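Side-chain contacts in eukaryotic translation initiation factor 2A (Schizosaccharomyces pombe, PDB 3WJ9), which probably directs methionyl-tRNAi to 40S ribosomal subunits in a codon-dependent way, early in protein synthesis on a small number of specific mRNAs: residues V57-T62 / K67-P72; I15-A20 / A40-N45; F361-Q366 / R407-N412; T370-P375 / D380-I385; Q131-E136 / Q177-A182. One frame throughout, in Å; residues are numbered along the deposited sequence.

Contact 1: V57-T62 / K67-P72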
# COMPACT_ATOMS: atom_id res chain seq x y z
N VAL A 57 -1.74 -20.44 8.63
CA VAL A 57 -1.68 -19.54 7.48
C VAL A 57 -1.33 -20.34 6.23
O VAL A 57 -0.33 -21.06 6.21
CB VAL A 57 -0.65 -18.41 7.68
CG1 VAL A 57 -0.47 -17.62 6.39
CG2 VAL A 57 -1.06 -17.49 8.81
N VAL A 58 -2.14 -20.21 5.19
CA VAL A 58 -1.97 -21.02 3.99
C VAL A 58 -1.58 -20.19 2.76
O VAL A 58 -2.19 -19.16 2.48
CB VAL A 58 -3.25 -21.82 3.67
CG1 VAL A 58 -3.26 -22.28 2.22
CG2 VAL A 58 -3.35 -23.01 4.60
N ILE A 59 -0.55 -20.65 2.06
CA ILE A 59 -0.10 -20.01 0.83
C ILE A 59 -0.44 -20.86 -0.39
O ILE A 59 -0.02 -22.01 -0.49
CB ILE A 59 1.42 -19.75 0.87
CG1 ILE A 59 1.80 -18.99 2.14
CG2 ILE A 59 1.86 -19.00 -0.37
CD1 ILE A 59 3.27 -18.64 2.23
N ASN A 60 -1.21 -20.29 -1.31
CA ASN A 60 -1.66 -21.01 -2.49
C ASN A 60 -1.01 -20.51 -3.78
O ASN A 60 -0.38 -19.45 -3.81
CB ASN A 60 -3.18 -20.92 -2.62
CG ASN A 60 -3.90 -21.49 -1.42
OD1 ASN A 60 -4.17 -20.78 -0.45
ND2 ASN A 60 -4.24 -22.77 -1.48
N ASP A 61 -1.17 -21.29 -4.85
CA ASP A 61 -0.74 -20.88 -6.19
C ASP A 61 -1.93 -20.29 -6.93
O ASP A 61 -2.93 -20.96 -7.16
CB ASP A 61 -0.17 -22.07 -6.96
CG ASP A 61 0.18 -21.73 -8.40
OD1 ASP A 61 0.55 -20.57 -8.67
OD2 ASP A 61 0.07 -22.62 -9.26
N THR A 62 -1.82 -19.02 -7.33
CA THR A 62 -2.94 -18.30 -7.92
C THR A 62 -3.38 -18.84 -9.28
O THR A 62 -4.40 -18.41 -9.82
CB THR A 62 -2.60 -16.80 -8.08
OG1 THR A 62 -1.55 -16.65 -9.04
CG2 THR A 62 -2.16 -16.22 -6.75
N LYS A 67 -2.60 -25.49 -2.69
CA LYS A 67 -1.92 -25.14 -1.45
C LYS A 67 -0.43 -25.46 -1.60
O LYS A 67 -0.07 -26.51 -2.13
CB LYS A 67 -2.53 -25.90 -0.27
CG LYS A 67 -1.83 -25.66 1.05
CD LYS A 67 -2.48 -26.47 2.16
CE LYS A 67 -1.93 -26.07 3.52
NZ LYS A 67 -2.63 -26.78 4.62
N LEU A 68 0.42 -24.56 -1.13
CA LEU A 68 1.86 -24.73 -1.29
C LEU A 68 2.57 -24.84 0.05
O LEU A 68 3.36 -25.76 0.27
CB LEU A 68 2.44 -23.56 -2.08
CG LEU A 68 2.04 -23.42 -3.55
CD1 LEU A 68 2.60 -22.13 -4.13
CD2 LEU A 68 2.54 -24.62 -4.35
N THR A 69 2.28 -23.90 0.95
CA THR A 69 3.04 -23.77 2.19
C THR A 69 2.14 -23.68 3.41
O THR A 69 1.03 -23.14 3.33
CB THR A 69 3.95 -22.53 2.14
OG1 THR A 69 4.73 -22.56 0.94
CG2 THR A 69 4.88 -22.47 3.35
N GLN A 70 2.61 -24.20 4.54
CA GLN A 70 1.88 -24.09 5.79
C GLN A 70 2.71 -23.39 6.87
O GLN A 70 3.81 -23.81 7.19
CB GLN A 70 1.46 -25.47 6.28
CG GLN A 70 0.62 -25.41 7.54
CD GLN A 70 -0.55 -24.47 7.38
OE1 GLN A 70 -1.55 -24.81 6.75
NE2 GLN A 70 -0.42 -23.27 7.93
N LEU A 71 2.15 -22.31 7.42
CA LEU A 71 2.80 -21.58 8.50
C LEU A 71 2.01 -21.69 9.80
O LEU A 71 0.82 -21.35 9.84
CB LEU A 71 2.97 -20.11 8.12
CG LEU A 71 3.49 -19.84 6.70
CD1 LEU A 71 3.62 -18.35 6.46
CD2 LEU A 71 4.82 -20.54 6.48
N PRO A 72 2.67 -22.16 10.87
CA PRO A 72 2.03 -22.26 12.18
C PRO A 72 1.86 -20.90 12.86
O PRO A 72 2.27 -20.73 14.01
CB PRO A 72 2.99 -23.15 12.97
CG PRO A 72 4.32 -22.89 12.35
CD PRO A 72 4.06 -22.64 10.89
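The flat amide of Gln70 leans across to Val57 and Val58 on the partner strand. At its oxygen end, OE1 takes Lys67 NZ on a lone pair in the carbonyl plane (3.1 Å), while the methyl Val58 CG2 comes to 3.3 Å from the same OE1. At its nitrogen end, NE2 donates a weak bond to Leu71 O. Val57 O, although close to NE2, is met at too poor an angle for a hydrogen bond. The amide of Asn60 rests its ND2 3.3 Å from Lys67 CA and bonds weakly to Gly65 O in the turn.

On the face carrying Val58, Asn60 and Gln70, Lys67 runs extended beyond CG and crosses the valine at about a right angle, its CE 3.5 Å from Val58 CG2. The opposite face is largely apolar: Ile59 and Thr69 lie side by side, with Ile59 CD1 4.0 Å from Thr69 CB, and Ile59 CD1 also reaches Leu71 CD1. Thr69 OG1 is hydrogen-bonded to Thr111 O. Leu88 of the next blade touches Ile59 and Leu71.

The backbones form an antiparallel hairpin with a classic beta bulge, where Leu68 and Thr69 both face Ile59. Ile59 O therefore receives two N-H groups, Leu68 N at 2.7 Å and, more weakly, Thr69 N at 3.3 Å. This pair closes the outer edge of a four-stranded propeller blade.

The chemistry differs on the two faces: the bond from Lys67 NZ to Gln70 OE1 is consistent with the two long polar chains holding each other over Val58, whereas aliphatic groups seat the hairpin against the neighbouring blade.

Contact 2: I15-A20 / A40-N45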
# COMPACT_ATOMS: atom_id res chain seq x y z
N ILE A 15 -14.43 -17.55 1.54
CA ILE A 15 -13.22 -16.94 1.00
C ILE A 15 -12.76 -17.72 -0.22
O ILE A 15 -12.71 -18.95 -0.22
CB ILE A 15 -12.09 -16.88 2.05
CG1 ILE A 15 -10.81 -16.34 1.42
CG2 ILE A 15 -11.86 -18.25 2.68
CD1 ILE A 15 -9.65 -16.26 2.37
N GLY A 16 -12.43 -16.99 -1.29
CA GLY A 16 -12.01 -17.64 -2.51
C GLY A 16 -11.37 -16.74 -3.54
O GLY A 16 -11.37 -15.52 -3.41
N LEU A 17 -10.81 -17.36 -4.57
CA LEU A 17 -10.27 -16.64 -5.71
C LEU A 17 -11.25 -16.81 -6.86
O LEU A 17 -11.90 -17.84 -6.98
CB LEU A 17 -8.87 -17.16 -6.06
CG LEU A 17 -7.96 -17.39 -4.84
CD1 LEU A 17 -6.57 -17.86 -5.26
CD2 LEU A 17 -7.87 -16.13 -3.99
N VAL A 18 -11.37 -15.78 -7.70
CA VAL A 18 -12.37 -15.80 -8.77
C VAL A 18 -11.76 -15.38 -10.10
O VAL A 18 -11.31 -14.25 -10.26
CB VAL A 18 -13.56 -14.86 -8.45
CG1 VAL A 18 -14.54 -14.84 -9.59
CG2 VAL A 18 -14.25 -15.29 -7.16
N ASN A 19 -11.75 -16.30 -11.07
CA ASN A 19 -11.28 -15.98 -12.41
C ASN A 19 -12.42 -15.40 -13.25
O ASN A 19 -13.26 -16.13 -13.76
CB ASN A 19 -10.70 -17.23 -13.08
CG ASN A 19 -9.40 -17.68 -12.44
OD1 ASN A 19 -8.63 -16.86 -11.94
ND2 ASN A 19 -9.15 -18.98 -12.46
N ALA A 20 -12.43 -14.07 -13.37
CA ALA A 20 -13.52 -13.36 -14.03
C ALA A 20 -13.63 -13.70 -15.52
O ALA A 20 -14.70 -13.58 -16.11
CB ALA A 20 -13.36 -11.86 -13.84
N ALA A 40 -6.42 -11.74 4.40
CA ALA A 40 -5.94 -12.27 3.13
C ALA A 40 -5.15 -11.22 2.34
O ALA A 40 -5.35 -10.02 2.53
CB ALA A 40 -7.11 -12.78 2.29
N CYS A 41 -4.27 -11.68 1.45
CA CYS A 41 -3.48 -10.78 0.61
C CYS A 41 -2.78 -11.48 -0.56
O CYS A 41 -2.60 -12.70 -0.54
CB CYS A 41 -2.44 -10.04 1.45
SG CYS A 41 -1.16 -11.08 2.19
N TYR A 42 -2.39 -10.70 -1.57
CA TYR A 42 -1.60 -11.19 -2.69
C TYR A 42 -0.15 -10.75 -2.56
O TYR A 42 0.15 -9.72 -1.95
CB TYR A 42 -2.16 -10.68 -4.03
CG TYR A 42 -3.34 -11.43 -4.59
CD1 TYR A 42 -3.20 -12.72 -5.09
CD2 TYR A 42 -4.59 -10.84 -4.66
CE1 TYR A 42 -4.29 -13.41 -5.61
CE2 TYR A 42 -5.68 -11.52 -5.18
CZ TYR A 42 -5.52 -12.80 -5.66
OH TYR A 42 -6.60 -13.47 -6.18
N SER A 43 0.76 -11.53 -3.14
CA SER A 43 2.14 -11.08 -3.32
C SER A 43 2.14 -10.00 -4.40
O SER A 43 1.30 -10.03 -5.30
CB SER A 43 3.05 -12.25 -3.70
OG SER A 43 2.61 -12.90 -4.88
N PRO A 44 3.07 -9.03 -4.30
CA PRO A 44 3.12 -7.86 -5.19
C PRO A 44 3.02 -8.21 -6.68
O PRO A 44 2.49 -7.42 -7.46
CB PRO A 44 4.48 -7.24 -4.88
CG PRO A 44 4.72 -7.60 -3.45
CD PRO A 44 4.15 -8.99 -3.29
N ASN A 45 3.52 -9.39 -7.05
CA ASN A 45 3.44 -9.86 -8.43
C ASN A 45 2.27 -10.81 -8.66
O ASN A 45 2.08 -11.31 -9.77
CB ASN A 45 4.75 -10.55 -8.82
CG ASN A 45 5.31 -11.41 -7.70
OD1 ASN A 45 5.31 -11.01 -6.54
ND2 ASN A 45 5.80 -12.59 -8.05
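Ile15 and Leu17 meet Ala40 and Tyr42 across the junction of two propeller sheets, and the contact is made by side chains alone. The touching parts of the strands run nearly alike, 14° apart, but their backbones stay well separated: CA of Ile15 and CA of Ala40 are 8.9 Å from each other.

Aliphatic contact is confined to one pair. Ile15 is extended, and its terminal CD1 stops 4.3 Å from Ala40 CB. Tyr51 of strand 48-53 touches both residues and so fills in beside them.

Aliphatic-aromatic contact comes next along the strands. Leu17 and Tyr42 approach from opposite directions, and the branch CD2 of the leucine meets the far end of the ring obliquely, 3.7 Å from Tyr42 OH and 4.4 Å from Tyr42 CZ. Tyr42 carries its ring there with CG anti to the carbonyl carbon (chi1 -81°). Two further rings meet it: Phe405 almost perpendicularly, at about 85°, and Phe49 at a lower angle while also touching Leu17.

Polar interaction is supplied from a third strand. Tyr42 OH bonds to Gln6 OE1 on strand 6-11, which lies beside strand 15-19 in its three-stranded sheet.

That sheet joins the first strands of the chain to strand 401-406 near its end, as in the ring closure of beta-propellers. The chemistry implies a light apolar contact between two sheets, with the bond to Gln6 as its polar complement: the one polar group among the four touching side chains, the tyrosine hydroxyl, keeps a hydrogen-bonding partner while a leucine methyl packs against it.

Contact 3: F361-Q366 / R407-N412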
# COMPACT_ATOMS: atom_id res chain seq x y z
N PHE A 361 -8.34 -0.33 -10.21
CA PHE A 361 -8.24 -0.75 -11.60
C PHE A 361 -7.78 -2.20 -11.69
O PHE A 361 -7.04 -2.68 -10.84
CB PHE A 361 -7.25 0.13 -12.37
CG PHE A 361 -7.78 1.50 -12.68
CD1 PHE A 361 -7.68 2.53 -11.76
CD2 PHE A 361 -8.35 1.77 -13.92
CE1 PHE A 361 -8.16 3.80 -12.06
CE2 PHE A 361 -8.82 3.03 -14.22
CZ PHE A 361 -8.73 4.04 -13.29
N SER A 362 -8.23 -2.90 -12.73
CA SER A 362 -7.67 -4.19 -13.07
C SER A 362 -6.24 -3.96 -13.54
O SER A 362 -5.92 -2.87 -14.01
CB SER A 362 -8.50 -4.89 -14.15
OG SER A 362 -8.49 -4.14 -15.35
N PRO A 363 -5.36 -4.97 -13.39
CA PRO A 363 -3.97 -4.90 -13.84
C PRO A 363 -3.77 -4.28 -15.22
O PRO A 363 -2.81 -3.55 -15.43
CB PRO A 363 -3.54 -6.37 -13.85
CG PRO A 363 -4.33 -6.97 -12.74
CD PRO A 363 -5.65 -6.25 -12.71
N ASP A 364 -4.69 -4.55 -16.14
CA ASP A 364 -4.57 -4.07 -17.51
C ASP A 364 -5.25 -2.72 -17.72
O ASP A 364 -5.38 -2.25 -18.85
CB ASP A 364 -5.14 -5.10 -18.48
CG ASP A 364 -6.62 -5.34 -18.29
OD1 ASP A 364 -7.11 -5.18 -17.15
OD2 ASP A 364 -7.31 -5.69 -19.27
N SER A 365 -5.69 -2.11 -16.62
CA SER A 365 -6.31 -0.78 -16.62
C SER A 365 -7.60 -0.70 -17.44
O SER A 365 -8.09 0.39 -17.73
CB SER A 365 -5.32 0.27 -17.15
OG SER A 365 -4.04 0.10 -16.59
N GLN A 366 -8.15 -1.85 -17.81
CA GLN A 366 -9.34 -1.87 -18.65
C GLN A 366 -10.61 -2.03 -17.85
O GLN A 366 -11.68 -1.59 -18.28
CB GLN A 366 -9.24 -2.99 -19.69
CG GLN A 366 -8.03 -2.85 -20.60
CD GLN A 366 -7.90 -1.45 -21.17
OE1 GLN A 366 -8.88 -0.87 -21.65
NE2 GLN A 366 -6.70 -0.89 -21.11
N ARG A 407 -5.90 -9.68 -8.46
CA ARG A 407 -4.60 -10.33 -8.43
C ARG A 407 -3.65 -9.55 -9.32
O ARG A 407 -3.79 -9.56 -10.54
CB ARG A 407 -4.70 -11.78 -8.89
CG ARG A 407 -3.37 -12.49 -8.97
CD ARG A 407 -3.45 -13.73 -9.84
NE ARG A 407 -3.85 -13.40 -11.20
CZ ARG A 407 -3.89 -14.27 -12.20
NH1 ARG A 407 -3.55 -15.54 -11.98
NH2 ARG A 407 -4.25 -13.89 -13.41
N PRO A 408 -2.67 -8.86 -8.71
CA PRO A 408 -1.77 -7.95 -9.44
C PRO A 408 -0.84 -8.67 -10.42
O PRO A 408 -0.23 -9.67 -10.06
CB PRO A 408 -0.96 -7.29 -8.32
CG PRO A 408 -0.97 -8.29 -7.22
CD PRO A 408 -2.31 -8.96 -7.29
N ARG A 409 -0.75 -8.15 -11.64
CA ARG A 409 0.17 -8.69 -12.64
C ARG A 409 1.11 -7.59 -13.11
O ARG A 409 0.70 -6.44 -13.23
CB ARG A 409 -0.59 -9.28 -13.83
CG ARG A 409 -1.81 -10.13 -13.47
CD ARG A 409 -1.48 -11.24 -12.49
NE ARG A 409 -0.61 -12.27 -13.05
CZ ARG A 409 -0.11 -13.28 -12.35
NH1 ARG A 409 -0.39 -13.39 -11.05
NH2 ARG A 409 0.67 -14.18 -12.93
N PRO A 410 2.37 -7.95 -13.40
CA PRO A 410 3.38 -6.97 -13.82
C PRO A 410 3.59 -6.91 -15.34
O PRO A 410 3.85 -7.93 -15.98
CB PRO A 410 4.65 -7.48 -13.14
CG PRO A 410 4.42 -8.98 -12.95
CD PRO A 410 2.96 -9.28 -13.23
N LEU A 411 3.50 -5.70 -15.89
CA LEU A 411 3.78 -5.44 -17.30
C LEU A 411 3.00 -6.35 -18.24
O LEU A 411 3.59 -7.01 -19.10
CB LEU A 411 5.28 -5.59 -17.58
CG LEU A 411 6.23 -4.43 -17.26
CD1 LEU A 411 6.88 -4.64 -15.91
CD2 LEU A 411 7.28 -4.30 -18.35
N ASN A 412 1.69 -6.39 -18.07
CA ASN A 412 0.85 -7.21 -18.93
C ASN A 412 0.76 -6.62 -20.33
O ASN A 412 1.29 -7.18 -21.28
CB ASN A 412 -0.54 -7.37 -18.31
CG ASN A 412 -1.38 -8.43 -19.01
OD1 ASN A 412 -1.13 -8.79 -20.16
ND2 ASN A 412 -2.39 -8.94 -18.30
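Ser362 to Ser365 make a type I beta turn whose corner residue, Pro363, faces the irregular chain at Arg409, with CA of Pro363 5.7 Å from CA of Arg409. The turn is closed by Ser365 N donating to Ser362 O (2.7 Å); the segment 407-412 has no regular structure and passes the proline as irregular chain.

Pro363 touches with CG and CB of its ring. CG sits 3.4 Å from Arg407 O and 4.1 Å from Arg409 CG, and CB lies 4.1 Å from Arg409 CB; the proline rests beside a backbone carbonyl and the first methylenes of an arginine. Trp406 touches the same proline.

The Ser-Pro-Asp sequence at this turn, between the first two strands of a blade, is a familiar feature of WD repeats, and the turn falls in WD 4. Here it is braced from within by Gln366 NE2, which reaches Asp364 O at 2.9 Å.

Beyond its contact with Pro363, Arg409 folds back, bent at chi2 and chi3 (-53° and -67°), and lays its CZ 3.8 Å above the plane of the Arg407 guanidinium, over its centre. A salt bridge from Arg407 NH1 to Glu63 OE2 probably eases the cost of bringing these two cations together.

Contact 4: T370-P375 / D380-I385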
# COMPACT_ATOMS: atom_id res chain seq x y z
N THR A 370 -15.18 -2.18 -7.64
CA THR A 370 -15.63 -1.41 -6.49
C THR A 370 -16.25 -2.36 -5.48
O THR A 370 -16.77 -3.41 -5.84
CB THR A 370 -16.65 -0.31 -6.88
OG1 THR A 370 -17.83 -0.92 -7.43
CG2 THR A 370 -16.06 0.66 -7.89
N ALA A 371 -16.17 -2.00 -4.20
CA ALA A 371 -16.75 -2.83 -3.15
C ALA A 371 -17.25 -1.98 -1.99
O ALA A 371 -16.88 -0.82 -1.85
CB ALA A 371 -15.73 -3.85 -2.66
N VAL A 372 -18.10 -2.58 -1.17
CA VAL A 372 -18.54 -1.96 0.07
C VAL A 372 -18.26 -2.96 1.19
O VAL A 372 -18.74 -4.09 1.16
CB VAL A 372 -20.03 -1.58 0.03
CG1 VAL A 372 -20.49 -1.05 1.37
CG2 VAL A 372 -20.28 -0.55 -1.07
N THR A 373 -17.46 -2.55 2.18
CA THR A 373 -16.91 -3.50 3.14
C THR A 373 -17.26 -3.22 4.61
O THR A 373 -17.49 -2.09 5.02
CB THR A 373 -15.37 -3.56 3.02
OG1 THR A 373 -14.81 -2.28 3.30
CG2 THR A 373 -14.97 -3.99 1.62
N SER A 374 -17.29 -4.31 5.38
CA SER A 374 -17.43 -4.28 6.83
C SER A 374 -16.03 -4.46 7.41
O SER A 374 -15.19 -5.10 6.78
CB SER A 374 -18.39 -5.39 7.28
OG SER A 374 -18.60 -5.40 8.68
N PRO A 375 -15.75 -3.88 8.59
CA PRO A 375 -16.65 -3.10 9.45
C PRO A 375 -16.69 -1.61 9.13
O PRO A 375 -17.26 -0.85 9.91
CB PRO A 375 -16.05 -3.32 10.84
CG PRO A 375 -14.60 -3.46 10.59
CD PRO A 375 -14.45 -4.13 9.25
N ASP A 380 -25.21 -3.32 3.22
CA ASP A 380 -25.08 -3.25 1.76
C ASP A 380 -23.70 -3.65 1.23
O ASP A 380 -23.21 -3.07 0.27
CB ASP A 380 -25.41 -1.83 1.28
CG ASP A 380 -26.83 -1.42 1.59
OD1 ASP A 380 -27.45 -2.06 2.47
OD2 ASP A 380 -27.33 -0.46 0.97
N ASN A 381 -23.09 -4.66 1.84
CA ASN A 381 -21.80 -5.15 1.36
C ASN A 381 -21.91 -5.86 0.01
O ASN A 381 -22.81 -6.67 -0.19
CB ASN A 381 -21.17 -6.10 2.40
CG ASN A 381 -20.73 -5.37 3.65
OD1 ASN A 381 -20.90 -5.87 4.76
ND2 ASN A 381 -20.17 -4.18 3.48
N SER A 382 -21.00 -5.55 -0.90
CA SER A 382 -21.09 -6.08 -2.26
C SER A 382 -19.79 -5.99 -3.05
O SER A 382 -18.80 -5.40 -2.60
CB SER A 382 -22.19 -5.34 -3.03
OG SER A 382 -21.84 -3.98 -3.24
N ILE A 383 -19.79 -6.61 -4.23
CA ILE A 383 -18.71 -6.50 -5.20
C ILE A 383 -19.29 -6.13 -6.56
O ILE A 383 -20.29 -6.70 -6.98
CB ILE A 383 -17.90 -7.80 -5.34
CG1 ILE A 383 -17.20 -8.16 -4.03
CG2 ILE A 383 -16.86 -7.68 -6.44
CD1 ILE A 383 -16.40 -9.44 -4.10
N LYS A 384 -18.66 -5.18 -7.25
CA LYS A 384 -19.06 -4.84 -8.61
C LYS A 384 -17.84 -4.55 -9.48
O LYS A 384 -17.02 -3.70 -9.14
CB LYS A 384 -20.02 -3.65 -8.61
CG LYS A 384 -20.58 -3.31 -9.97
CD LYS A 384 -21.82 -2.45 -9.85
CE LYS A 384 -22.38 -2.09 -11.21
NZ LYS A 384 -23.52 -1.14 -11.10
N ILE A 385 -17.74 -5.25 -10.60
CA ILE A 385 -16.66 -5.02 -11.56
C ILE A 385 -17.21 -4.23 -12.75
O ILE A 385 -18.24 -4.60 -13.33
CB ILE A 385 -16.02 -6.34 -12.06
CG1 ILE A 385 -15.24 -7.02 -10.93
CG2 ILE A 385 -15.08 -6.07 -13.22
CD1 ILE A 385 -16.07 -7.94 -10.06
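Backbone hydrogen bonds tie Thr370 to Lys384 in both directions. Thr370 N reaches Lys384 O at 2.8 Å, and Lys384 N returns to Thr370 O at 2.9 Å. Further along, Val372 N gives a longer bond to Ser382 O. Between these, Ala371 faces Ile383 as a non-hydrogen-bonded pair, where Ala371 CA makes a C-H...O contact with Ser382 O.

One side chain joins the backbone network. Asn381 crosses Val372 at about a right angle, its CG anti to the carbonyl carbon (chi1 -69°), which turns the amide toward Val372 O. Its ND2 donates to that oxygen at 2.7 Å from above the carbonyl plane, 56° out of it, not on a lone pair. A second bond, from ND2 to Leu377 O, fixes the amide's rotation and ties the connecting loop to Val372.

Van der Waals contacts complete the hairpin. Val372 places CB 3.5 Å from Asp380 O, and Ser374 CB meets Asn381 OD1 at 3.6 Å. Thr370 and Lys384 point the same way, side by side, with Thr370 OG1 3.7 Å from Lys384 CB. The threonine hydroxyl has its main partner in Trp386 NE1, and the lysine makes a cation-pi contact with that same indole.

This is the hairpin of the two middle strands in the blade of WD 4, and the threonine-tryptophan bond between those strands matches one link of the hydrogen-bonded network characteristic of WD repeats.

Contact 5: Q131-E136 / Q177-A182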
# COMPACT_ATOMS: atom_id res chain seq x y z
N GLN A 131 10.50 -3.15 5.68
CA GLN A 131 10.47 -2.63 4.33
C GLN A 131 11.53 -3.36 3.52
O GLN A 131 12.45 -3.95 4.10
CB GLN A 131 10.71 -1.12 4.30
CG GLN A 131 9.77 -0.33 5.19
CD GLN A 131 9.90 1.17 5.00
OE1 GLN A 131 10.41 1.63 3.99
NE2 GLN A 131 9.44 1.93 5.99
N TYR A 132 11.40 -3.35 2.21
CA TYR A 132 12.33 -4.07 1.35
C TYR A 132 12.78 -3.24 0.16
O TYR A 132 12.13 -2.26 -0.20
CB TYR A 132 11.71 -5.37 0.84
CG TYR A 132 11.48 -6.44 1.89
CD1 TYR A 132 10.41 -6.37 2.77
CD2 TYR A 132 12.33 -7.53 1.98
CE1 TYR A 132 10.20 -7.35 3.72
CE2 TYR A 132 12.13 -8.52 2.93
CZ TYR A 132 11.07 -8.42 3.80
OH TYR A 132 10.86 -9.40 4.74
N THR A 133 13.89 -3.64 -0.43
CA THR A 133 14.30 -3.12 -1.73
C THR A 133 13.54 -3.90 -2.79
O THR A 133 12.98 -4.95 -2.51
CB THR A 133 15.82 -3.24 -1.94
OG1 THR A 133 16.21 -4.61 -1.81
CG2 THR A 133 16.56 -2.41 -0.90
N CYS A 134 13.52 -3.38 -4.02
CA CYS A 134 12.77 -4.04 -5.09
C CYS A 134 13.38 -5.37 -5.51
O CYS A 134 12.67 -6.28 -5.93
CB CYS A 134 12.65 -3.11 -6.30
SG CYS A 134 11.32 -1.91 -6.18
N ASP A 135 14.70 -5.49 -5.39
CA ASP A 135 15.37 -6.75 -5.69
C ASP A 135 15.28 -7.72 -4.52
O ASP A 135 15.80 -8.83 -4.59
CB ASP A 135 16.83 -6.52 -6.08
CG ASP A 135 17.60 -5.70 -5.05
OD1 ASP A 135 17.29 -5.79 -3.84
OD2 ASP A 135 18.53 -4.99 -5.46
N GLU A 136 14.63 -7.28 -3.44
CA GLU A 136 14.39 -8.10 -2.27
C GLU A 136 15.69 -8.59 -1.64
O GLU A 136 15.76 -9.69 -1.09
CB GLU A 136 13.50 -9.30 -2.64
CG GLU A 136 12.64 -9.85 -1.52
CD GLU A 136 11.85 -11.06 -1.97
OE1 GLU A 136 12.49 -12.05 -2.39
OE2 GLU A 136 10.60 -11.03 -1.92
N GLN A 177 16.07 1.34 -8.78
CA GLN A 177 17.02 0.28 -9.09
C GLN A 177 18.16 0.30 -8.08
O GLN A 177 18.52 -0.73 -7.51
CB GLN A 177 17.56 0.42 -10.51
CG GLN A 177 16.63 -0.09 -11.59
CD GLN A 177 17.34 -0.31 -12.92
OE1 GLN A 177 18.50 0.08 -13.08
NE2 GLN A 177 16.66 -0.93 -13.87
N ASN A 178 18.72 1.49 -7.86
CA ASN A 178 19.73 1.67 -6.82
C ASN A 178 19.06 2.02 -5.50
O ASN A 178 18.23 2.93 -5.43
CB ASN A 178 20.73 2.75 -7.22
CG ASN A 178 21.78 2.24 -8.18
OD1 ASN A 178 22.69 1.50 -7.78
ND2 ASN A 178 21.66 2.61 -9.44
N HIS A 179 19.43 1.30 -4.46
CA HIS A 179 18.74 1.37 -3.18
C HIS A 179 19.06 2.65 -2.42
O HIS A 179 20.23 2.99 -2.23
CB HIS A 179 19.09 0.15 -2.33
CG HIS A 179 19.22 -1.12 -3.13
ND1 HIS A 179 20.24 -2.02 -2.92
CD2 HIS A 179 18.46 -1.63 -4.13
CE1 HIS A 179 20.11 -3.03 -3.76
NE2 HIS A 179 19.03 -2.82 -4.50
N ALA A 180 18.02 3.36 -1.99
CA ALA A 180 18.19 4.59 -1.22
C ALA A 180 17.17 4.66 -0.08
O ALA A 180 16.19 3.92 -0.07
CB ALA A 180 18.06 5.80 -2.12
N VAL A 181 17.42 5.55 0.88
CA VAL A 181 16.56 5.67 2.05
C VAL A 181 16.10 7.11 2.26
O VAL A 181 16.77 8.05 1.84
CB VAL A 181 17.28 5.18 3.33
CG1 VAL A 181 16.27 4.85 4.42
CG2 VAL A 181 18.13 3.96 3.02
N ALA A 182 14.94 7.27 2.89
CA ALA A 182 14.43 8.57 3.32
C ALA A 182 13.95 8.46 4.77
O ALA A 182 13.20 7.54 5.10
CB ALA A 182 13.31 9.03 2.42
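His179 is approached by two residues of one turn: Thr133 over a ring face and Asp135 at an edge. The threonine crosses the histidine at about a right angle and sets its methyl CG2 against the imidazole, 4.0 Å from the ring centroid and 25° off the normal, a CH-pi contact. The methyl is displaced from the middle of the ring, and its nearest atom is His179 CG at 3.7 Å.

Asp135 and His179 point at each other from opposite directions, OD2 of the carboxylate lying near the ring plane. The carboxylate and imidazole planes stand 85° apart, and OD2 is directed at His179 NE2. A hydrogen bond from NE2 to OD2 fits this arrangement, although the modelled separation is too short to be taken literally at this resolution.

The two segments belong to adjacent propeller blades. Thr133 to Glu136 form a type I beta turn joining the first two strands of one blade, closed by Glu136 N to Thr133 O (3.0 Å), while His179 immediately precedes strand 180-185 of the next.

Within the turn, Thr133 holds OG1 between its backbone N and carbonyl carbon (chi1 57°), which leaves CG2 to face the histidine and brings OG1 to 2.6 Å from Asp135 OD1. That hydroxyl also accepts Ser137 N and Leu138 N. Ser137 OG bonds to Asp135 OD1 as well.

Overall arrangement
The five contacts sample one ring, the beta-propeller part of the longer eIF2A protein. Contacts 1 and 4 are hairpins within single blades, their centres 26 Å apart; contacts 2 and 5 join separate sheets, and contact 3 sets a blade's turn against the C-terminal tail. Contacts 1 and 2 share the four-stranded sheet that runs from strand 37-42 to strand 67-71, and touch through Thr62 and Tyr42. Contact 3, 13 Å from contact 2 between centres, meets it where Arg407 and Pro408 pack on residues 42-44. Along the chain the order is 2, 1, 5, then 3, whose segments bracket contact 4. Strands 6-11 and 401-406 pair between the chain's two ends, and contacts 2 and 3 lie beside that closure.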